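Local coordinates for protein putative aminooxidase (Propionibacterium acnes, PDB 2BA9) that isomerises polyunsaturated fatty acids to make conjugated linoleic acid, probably using its bound flavin-adenine dinucleotide, at residues Q119-A122 and T123-G127. Residues are numbered along the deposited sequence; the frame is centred on the assembly and turned at random.
Sequences QLLA and TKYQG
Thr123 and Tyr125 bond to Gln119 O and Leu120 O, near the end of helix 106-122. The hydroxyl of Thr123 donates from OG1 to Gln119 O at 2.7 Å, tilted 23° from the carbonyl plane. Its first torsion (chi1 52°) sets OG1 between its own N and carbonyl carbon, which brings the hydroxyl within reach of Gln119 O. The bond supplements a weak one from Thr123 N to the same oxygen. Leu120 O receives the straighter backbone bond from Tyr125 N, 3.1 Å long with an N-H...O angle of 156°, and a weak second one from Thr123 N; Lys124 N comes as close, but at a poor angle. Farther round, Gln126 stretches its extended side chain back and NE2 makes a weak bond to Ala122 O.

The apolar contacts lie beside these bonds. Leu120 and Lys124 run side by side, the methyl CD2 of Leu120 resting 3.8 Å from CD of the lysine. Leu120 CB approaches ring atom CD2 of Tyr125 at 4.3 Å, while Leu121 CD2 reaches CB of the tyrosine at 4.2 Å. CG of Lys124 sits over the centre of one Tyr125 ring face, 4.0 Å above the plane. With CG anti to the backbone N, the lysine chain follows the ring outward until NZ donates to Tyr125 OH at 3.1 Å.

Asn152 bonds both of these polar ends and Asp140 bonds the tyrosine OH, while His138 meets the buried ring edge-to-face, tying the turn to the region around helix 145-151. The arrangement is a helix C-terminus running into a type I beta turn, Thr123 to Gln126, closed by Gln126 N to Thr123 O, where helix 106-122 passes into the loop leading to helix 145-151, at the periphery of the chain.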
loop_
_atom_site.group_PDB
_atom_site.type_symbol
_atom_site.label_atom_id
_atom_site.label_comp_id
_atom_site.label_asym_id
_atom_site.label_seq_id
_atom_site.Cartn_x
_atom_site.Cartn_y
_atom_site.Cartn_z
ATOM N N GLN A 119 -7.833 3.436 -24.118
ATOM C CA GLN A 119 -8.933 4.175 -24.745
ATOM C C GLN A 119 -10.274 3.902 -24.073
ATOM O O GLN A 119 -11.100 4.808 -23.914
ATOM C CB GLN A 119 -8.978 3.862 -26.234
ATOM C CG GLN A 119 -7.776 4.433 -26.971
ATOM C CD GLN A 119 -7.749 5.968 -26.963
ATOM O OE1 GLN A 119 -8.496 6.615 -27.713
ATOM N NE2 GLN A 119 -6.880 6.557 -26.126
ATOM N N LEU A 120 -10.477 2.659 -23.665
ATOM C CA LEU A 120 -11.642 2.277 -22.871
ATOM C C LEU A 120 -11.687 2.973 -21.511
ATOM O O LEU A 120 -12.754 3.363 -21.063
ATOM C CB LEU A 120 -11.658 0.771 -22.642
ATOM C CG LEU A 120 -12.027 -0.117 -23.818
ATOM C CD1 LEU A 120 -11.516 -1.529 -23.526
ATOM C CD2 LEU A 120 -13.532 -0.109 -24.050
ATOM N N LEU A 121 -10.538 3.110 -20.854
ATOM C CA LEU A 121 -10.475 3.771 -19.549
ATOM C C LEU A 121 -10.863 5.254 -19.651
ATOM O O LEU A 121 -11.417 5.832 -18.710
ATOM C CB LEU A 121 -9.077 3.636 -18.943
ATOM C CG LEU A 121 -8.685 2.243 -18.432
ATOM C CD1 LEU A 121 -7.258 2.238 -17.878
ATOM C CD2 LEU A 121 -9.699 1.775 -17.379
ATOM N N ALA A 122 -10.568 5.856 -20.800
ATOM C CA ALA A 122 -10.780 7.294 -21.011
ATOM C C ALA A 122 -12.247 7.597 -21.302
ATOM O O ALA A 122 -12.699 8.709 -21.088
ATOM C CB ALA A 122 -9.899 7.793 -22.150
ATOM N N THR A 123 -12.986 6.589 -21.754
ATOM C CA THR A 123 -14.360 6.744 -22.192
ATOM C C THR A 123 -15.353 5.849 -21.415
ATOM O O THR A 123 -16.010 6.303 -20.471
ATOM C CB THR A 123 -14.433 6.448 -23.693
ATOM O OG1 THR A 123 -13.822 5.174 -23.956
ATOM C CG2 THR A 123 -13.698 7.542 -24.478
ATOM N N LYS A 124 -15.448 4.583 -21.821
ATOM C CA LYS A 124 -16.383 3.617 -21.240
ATOM C C LYS A 124 -16.330 3.560 -19.708
ATOM O O LYS A 124 -17.367 3.402 -19.070
ATOM C CB LYS A 124 -16.105 2.229 -21.824
ATOM C CG LYS A 124 -17.044 1.130 -21.354
ATOM C CD LYS A 124 -16.714 -0.188 -22.046
ATOM C CE LYS A 124 -17.478 -1.372 -21.460
ATOM N NZ LYS A 124 -16.917 -2.700 -21.942
ATOM N N TYR A 125 -15.127 3.693 -19.137
ATOM C CA TYR A 125 -14.912 3.598 -17.682
ATOM C C TYR A 125 -14.435 4.890 -17.036
ATOM O O TYR A 125 -13.799 4.857 -15.980
ATOM C CB TYR A 125 -13.886 2.497 -17.365
ATOM C CG TYR A 125 -14.308 1.138 -17.861
ATOM C CD1 TYR A 125 -15.449 0.528 -17.361
ATOM C CD2 TYR A 125 -13.563 0.463 -18.820
ATOM C CE1 TYR A 125 -15.852 -0.718 -17.810
ATOM C CE2 TYR A 125 -13.954 -0.784 -19.287
ATOM C CZ TYR A 125 -15.102 -1.371 -18.782
ATOM O OH TYR A 125 -15.489 -2.615 -19.224
ATOM N N GLN A 126 -14.733 6.027 -17.650
ATOM C CA GLN A 126 -14.361 7.320 -17.064
ATOM C C GLN A 126 -14.793 7.395 -15.599
ATOM O O GLN A 126 -15.929 7.067 -15.274
ATOM C CB GLN A 126 -14.977 8.470 -17.853
ATOM C CG GLN A 126 -14.698 9.821 -17.224
ATOM C CD GLN A 126 -14.654 10.985 -18.206
ATOM O OE1 GLN A 126 -14.627 12.151 -17.777
ATOM N NE2 GLN A 126 -14.624 10.695 -19.512
ATOM N N GLY A 127 -13.876 7.807 -14.723
ATOM C CA GLY A 127 -14.158 7.906 -13.290
ATOM C C GLY A 127 -13.531 6.807 -12.457
ATOM O O GLY A 127 -13.337 6.967 -11.253
#